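Local coordinates for protein trans-4-hydroxy-L-proline dehydratase (Clostridioides difficile 70-100-2010, PDB 6VXC) that catalyses the radical dehydration of trans-4-hydroxy-L-proline to (S)-1-pyrroline-5-carboxylate, a step in the anaerobic breakdown of hydroxyproline, at residues E329-E332 / C333-V336; N377-S380 / Y381-D385. All blocks are in the same frame, centred on the assembly; numbering follows the deposited sequence.

Interaction 1 of 2, residues E329-E332 / C333-V336; sequences ELLE and CLWV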
loop_
_atom_site.group_PDB
_atom_site.type_symbol
_atom_site.label_atom_id
_atom_site.label_comp_id
_atom_site.label_asym_id
_atom_site.label_seq_id
_atom_site.Cartn_x
_atom_site.Cartn_y
_atom_site.Cartn_z
ATOM N N GLU A 329 -6.485 -10.984 23.504
ATOM C CA GLU A 329 -5.656 -12.133 23.162
ATOM C C GLU A 329 -5.901 -12.565 21.716
ATOM O O GLU A 329 -4.958 -12.887 20.984
ATOM C CB GLU A 329 -5.924 -13.289 24.136
ATOM C CG GLU A 329 -5.101 -14.554 23.844
ATOM C CD GLU A 329 -5.378 -15.708 24.817
ATOM O OE1 GLU A 329 -4.462 -16.499 25.083
ATOM O OE2 GLU A 329 -6.519 -15.842 25.281
ATOM N N LEU A 330 -7.161 -12.576 21.291
ATOM C CA LEU A 330 -7.476 -12.974 19.922
ATOM C C LEU A 330 -6.895 -11.985 18.916
ATOM O O LEU A 330 -6.407 -12.388 17.859
ATOM C CB LEU A 330 -8.987 -13.122 19.746
ATOM C CG LEU A 330 -9.558 -14.376 20.404
ATOM C CD1 LEU A 330 -11.070 -14.306 20.552
ATOM C CD2 LEU A 330 -9.156 -15.610 19.613
ATOM N N LEU A 331 -6.931 -10.690 19.230
ATOM C CA LEU A 331 -6.353 -9.696 18.333
ATOM C C LEU A 331 -4.834 -9.763 18.309
ATOM O O LEU A 331 -4.227 -9.518 17.266
ATOM C CB LEU A 331 -6.816 -8.292 18.720
ATOM C CG LEU A 331 -8.255 -8.007 18.305
ATOM C CD1 LEU A 331 -8.721 -6.673 18.816
ATOM C CD2 LEU A 331 -8.383 -8.083 16.777
ATOM N N GLU A 332 -4.197 -10.079 19.439
ATOM C CA GLU A 332 -2.753 -10.290 19.410
ATOM C C GLU A 332 -2.408 -11.481 18.537
ATOM O O GLU A 332 -1.419 -11.452 17.799
ATOM C CB GLU A 332 -2.200 -10.460 20.835
ATOM C CG GLU A 332 -2.161 -9.120 21.588
ATOM C CD GLU A 332 -1.584 -9.163 23.015
ATOM O OE1 GLU A 332 -1.069 -10.217 23.462
ATOM O OE2 GLU A 332 -1.658 -8.105 23.684
ATOM N N CYS A 333 -3.237 -12.521 18.574
ATOM C CA CYS A 333 -3.059 -13.633 17.647
ATOM C C CYS A 333 -3.179 -13.165 16.204
ATOM O O CYS A 333 -2.347 -13.515 15.363
ATOM C CB CYS A 333 -4.077 -14.742 17.941
ATOM S SG CYS A 333 -3.800 -15.695 19.452
ATOM N N LEU A 334 -4.220 -12.384 15.900
ATOM C CA LEU A 334 -4.402 -11.822 14.563
ATOM C C LEU A 334 -3.183 -11.017 14.116
ATOM O O LEU A 334 -2.712 -11.162 12.982
ATOM C CB LEU A 334 -5.654 -10.947 14.529
ATOM C CG LEU A 334 -5.959 -10.387 13.129
ATOM C CD1 LEU A 334 -6.078 -11.526 12.106
ATOM C CD2 LEU A 334 -7.211 -9.537 13.131
ATOM N N TRP A 335 -2.679 -10.142 14.993
ATOM C CA TRP A 335 -1.509 -9.333 14.662
ATOM C C TRP A 335 -0.345 -10.210 14.226
ATOM O O TRP A 335 0.312 -9.939 13.210
ATOM C CB TRP A 335 -1.110 -8.468 15.867
ATOM C CG TRP A 335 -1.459 -7.004 15.711
ATOM C CD1 TRP A 335 -0.611 -5.958 15.803
ATOM C CD2 TRP A 335 -2.744 -6.450 15.397
ATOM N NE1 TRP A 335 -1.274 -4.780 15.577
ATOM C CE2 TRP A 335 -2.587 -5.052 15.329
ATOM C CE3 TRP A 335 -4.014 -6.995 15.192
ATOM C CZ2 TRP A 335 -3.646 -4.192 15.060
ATOM C CZ3 TRP A 335 -5.072 -6.137 14.910
ATOM C CH2 TRP A 335 -4.882 -4.753 14.853
ATOM N N VAL A 336 -0.092 -11.287 14.976
ATOM C CA VAL A 336 0.992 -12.190 14.620
ATOM C C VAL A 336 0.735 -12.825 13.255
ATOM O O VAL A 336 1.665 -13.012 12.466
ATOM C CB VAL A 336 1.183 -13.260 15.714
ATOM C CG1 VAL A 336 2.123 -14.342 15.222
ATOM C CG2 VAL A 336 1.684 -12.627 17.024
#

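Interaction 2 of 2, residues N377-S380 / Y381-D385; sequences NEVS and YIILD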
loop_
_atom_site.group_PDB
_atom_site.type_symbol
_atom_site.label_atom_id
_atom_site.label_comp_id
_atom_site.label_asym_id
_atom_site.label_seq_id
_atom_site.Cartn_x
_atom_site.Cartn_y
_atom_site.Cartn_z
ATOM N N ASN A 377 -14.881 3.008 20.224
ATOM C CA ASN A 377 -15.605 2.069 21.068
ATOM C C ASN A 377 -14.569 1.257 21.837
ATOM O O ASN A 377 -13.360 1.482 21.713
ATOM C CB ASN A 377 -16.568 1.192 20.233
ATOM C CG ASN A 377 -15.849 0.345 19.180
ATOM O OD1 ASN A 377 -14.805 -0.257 19.453
ATOM N ND2 ASN A 377 -16.409 0.304 17.965
ATOM N N GLU A 378 -15.039 0.285 22.618
ATOM C CA GLU A 378 -14.118 -0.465 23.466
ATOM C C GLU A 378 -13.105 -1.235 22.636
ATOM O O GLU A 378 -11.949 -1.378 23.043
ATOM C CB GLU A 378 -14.871 -1.435 24.382
ATOM C CG GLU A 378 -15.506 -0.780 25.587
ATOM C CD GLU A 378 -14.494 0.013 26.406
ATOM O OE1 GLU A 378 -14.671 1.250 26.536
ATOM O OE2 GLU A 378 -13.506 -0.591 26.882
ATOM N N VAL A 379 -13.525 -1.763 21.481
ATOM C CA VAL A 379 -12.580 -2.496 20.643
ATOM C C VAL A 379 -11.491 -1.562 20.147
ATOM O O VAL A 379 -10.341 -1.976 19.999
ATOM C CB VAL A 379 -13.280 -3.208 19.453
ATOM C CG1 VAL A 379 -12.234 -3.922 18.603
ATOM C CG2 VAL A 379 -14.326 -4.238 19.932
ATOM N N SER A 380 -11.831 -0.298 19.881
ATOM C CA SER A 380 -10.826 0.673 19.449
ATOM C C SER A 380 -9.684 0.753 20.444
ATOM O O SER A 380 -8.506 0.796 20.061
ATOM C CB SER A 380 -11.444 2.066 19.267
ATOM O OG SER A 380 -12.660 2.041 18.563
ATOM N N TYR A 381 -10.018 0.813 21.731
ATOM C CA TYR A 381 -8.981 0.900 22.746
ATOM C C TYR A 381 -8.229 -0.412 22.889
ATOM O O TYR A 381 -7.025 -0.400 23.153
ATOM C CB TYR A 381 -9.584 1.348 24.079
ATOM C CG TYR A 381 -9.873 2.823 24.107
ATOM C CD1 TYR A 381 -8.830 3.740 24.177
ATOM C CD2 TYR A 381 -11.178 3.303 24.056
ATOM C CE1 TYR A 381 -9.061 5.101 24.207
ATOM C CE2 TYR A 381 -11.431 4.668 24.079
ATOM C CZ TYR A 381 -10.364 5.564 24.155
ATOM O OH TYR A 381 -10.609 6.917 24.188
ATOM N N ILE A 382 -8.914 -1.549 22.700
ATOM C CA ILE A 382 -8.218 -2.828 22.695
ATOM C C ILE A 382 -7.183 -2.869 21.565
ATOM O O ILE A 382 -6.046 -3.299 21.770
ATOM C CB ILE A 382 -9.222 -3.995 22.607
ATOM C CG1 ILE A 382 -10.182 -4.003 23.804
ATOM C CG2 ILE A 382 -8.496 -5.311 22.585
ATOM C CD1 ILE A 382 -11.325 -5.035 23.673
ATOM N N ILE A 383 -7.552 -2.408 20.364
ATOM C CA ILE A 383 -6.602 -2.411 19.244
ATOM C C ILE A 383 -5.377 -1.554 19.563
ATOM O O ILE A 383 -4.236 -1.953 19.301
ATOM C CB ILE A 383 -7.302 -1.941 17.955
ATOM C CG1 ILE A 383 -8.319 -3.006 17.510
ATOM C CG2 ILE A 383 -6.265 -1.618 16.854
ATOM C CD1 ILE A 383 -9.295 -2.550 16.428
ATOM N N LEU A 384 -5.588 -0.367 20.141
ATOM C CA LEU A 384 -4.445 0.453 20.544
ATOM C C LEU A 384 -3.559 -0.277 21.552
ATOM O O LEU A 384 -2.327 -0.242 21.443
ATOM C CB LEU A 384 -4.920 1.795 21.099
ATOM C CG LEU A 384 -5.552 2.798 20.133
ATOM C CD1 LEU A 384 -5.683 4.162 20.803
ATOM C CD2 LEU A 384 -4.743 2.915 18.835
ATOM N N ASP A 385 -4.168 -0.985 22.511
ATOM C CA ASP A 385 -3.372 -1.763 23.458
ATOM C C ASP A 385 -2.579 -2.868 22.758
ATOM O O ASP A 385 -1.418 -3.113 23.107
ATOM C CB ASP A 385 -4.256 -2.374 24.551
ATOM C CG ASP A 385 -4.752 -1.350 25.560
ATOM O OD1 ASP A 385 -4.152 -0.258 25.670
ATOM O OD2 ASP A 385 -5.747 -1.648 26.246
#

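Interaction 1 of 2, residues E329-E332 / C333-V336
The indole of Trp-335 stands one helical turn beyond Leu-331 and meets it in two ways. The carbonyl oxygen of Leu-331 lies 3.3 Å from ring atom CE3, approaching the ring obliquely, while the Leu-331 methyl CD2 comes to 4.3 Å from CZ3 at the benzene end. A chi1 of -106°, off the usual staggered values, brings CE3 close to this carbonyl oxygen. Trp-335 also touches Pro-395 and Val-386, so a broad, largely hydrophobic side chain suits the place. The second flat group, the carboxylate of Glu-332, is carried off on an extended chain to Thr-25, Thr-29 and Gln-328, whose hydrogen bonds hold a buried acid.

The same Leu-331 methyl reaches Leu-334 CD2 at 4.1 Å, the two branched side chains crossing at a slant. The backbone that carries them is held by regular i to i+4 bonds: Trp-335 N to Leu-331 O is 2.8 Å with an N-H...O angle of 163°, and Cys-333 N to Glu-329 O is 3.0 Å. The small Cys-333 fits against Thr-29 and Leu-32, and the Glu-329 carboxylate pairs with Arg-28 and Arg-326.

All eight residues are buried, and helix 324-339 is wedged among three others: helix 276-293 against Leu-330, Leu-331 and Leu-334, helix 27-38 against Glu-329, Cys-333 and Val-336, and helix 378-390 against Glu-332, Trp-335 and Val-336.

Interaction 2 of 2, residues N377-S380 / Y381-D385
Val-379 and Ile-383, one turn apart on the buried side of helix 378-390, form the close-packed part of this contact. Val-379 CG1 meets the Ile-383 methyl CD1 at 3.9 Å, and Ile-383 CG1 lies 3.4 Å from the Val-379 carbonyl oxygen. With CG1 set beside its own backbone N (chi1 -69°), the isoleucine turns its longer branch back toward the preceding turn. The backbone bond that joins this pair, from Ile-383 N to Val-379 O, is short at 2.8 Å. Branched aliphatic residues suit this side, which faces Tyr-313, Thr-365 and Leu-331.

At the start of the helix Asn-377 is the N-cap and, with Ser-380, builds a capping box. Asn-377 OD1 accepts from Ser-380 N at 3.0 Å, and Ser-380 OG accepts from Asn-377 N at 2.9 Å. Both residues reach Asp-306, which holds the cap against helix 305-318. The helix is the crossover of a beta-alpha-beta unit between strands 362-366 and 396-401.

The other side is looser. Tyr-381 is partly exposed; its CD2 lies 3.7 Å from Asn-377 O, and the backbone bond from its N to that oxygen is weak at 3.4 Å. Its ring makes a cation-pi contact with Lys-408. Glu-378 is exposed, its side chain touching Tyr-313 of helix 305-318; a charged residue suits a place so open to water.

In the fold
Interactions 1 and 2 each span about two turns of neighbouring helices, 324-339 and 378-390, with centres about 13 Å apart; Asn-377 is the cap just before the second. They meet directly through aliphatic and aromatic carbons: Leu-331 CD1 lies 3.9 Å from Ile-383 CG1 and 4.0 Å from Ile-382 CG2, and Trp-335 CH2 is 4.0 Å from Ile-383 CG2. Leu-331 and Ile-383 thus each serve their own helix and the joint between the two. A salt bridge from Asp-385 to Arg-324, at the start of helix 324-339, adds a polar tie. Both contacts lie away from the probable active-site residues Cys-454 and Glu-456 and from Gly-785, which carries the radical in the active enzyme but not here.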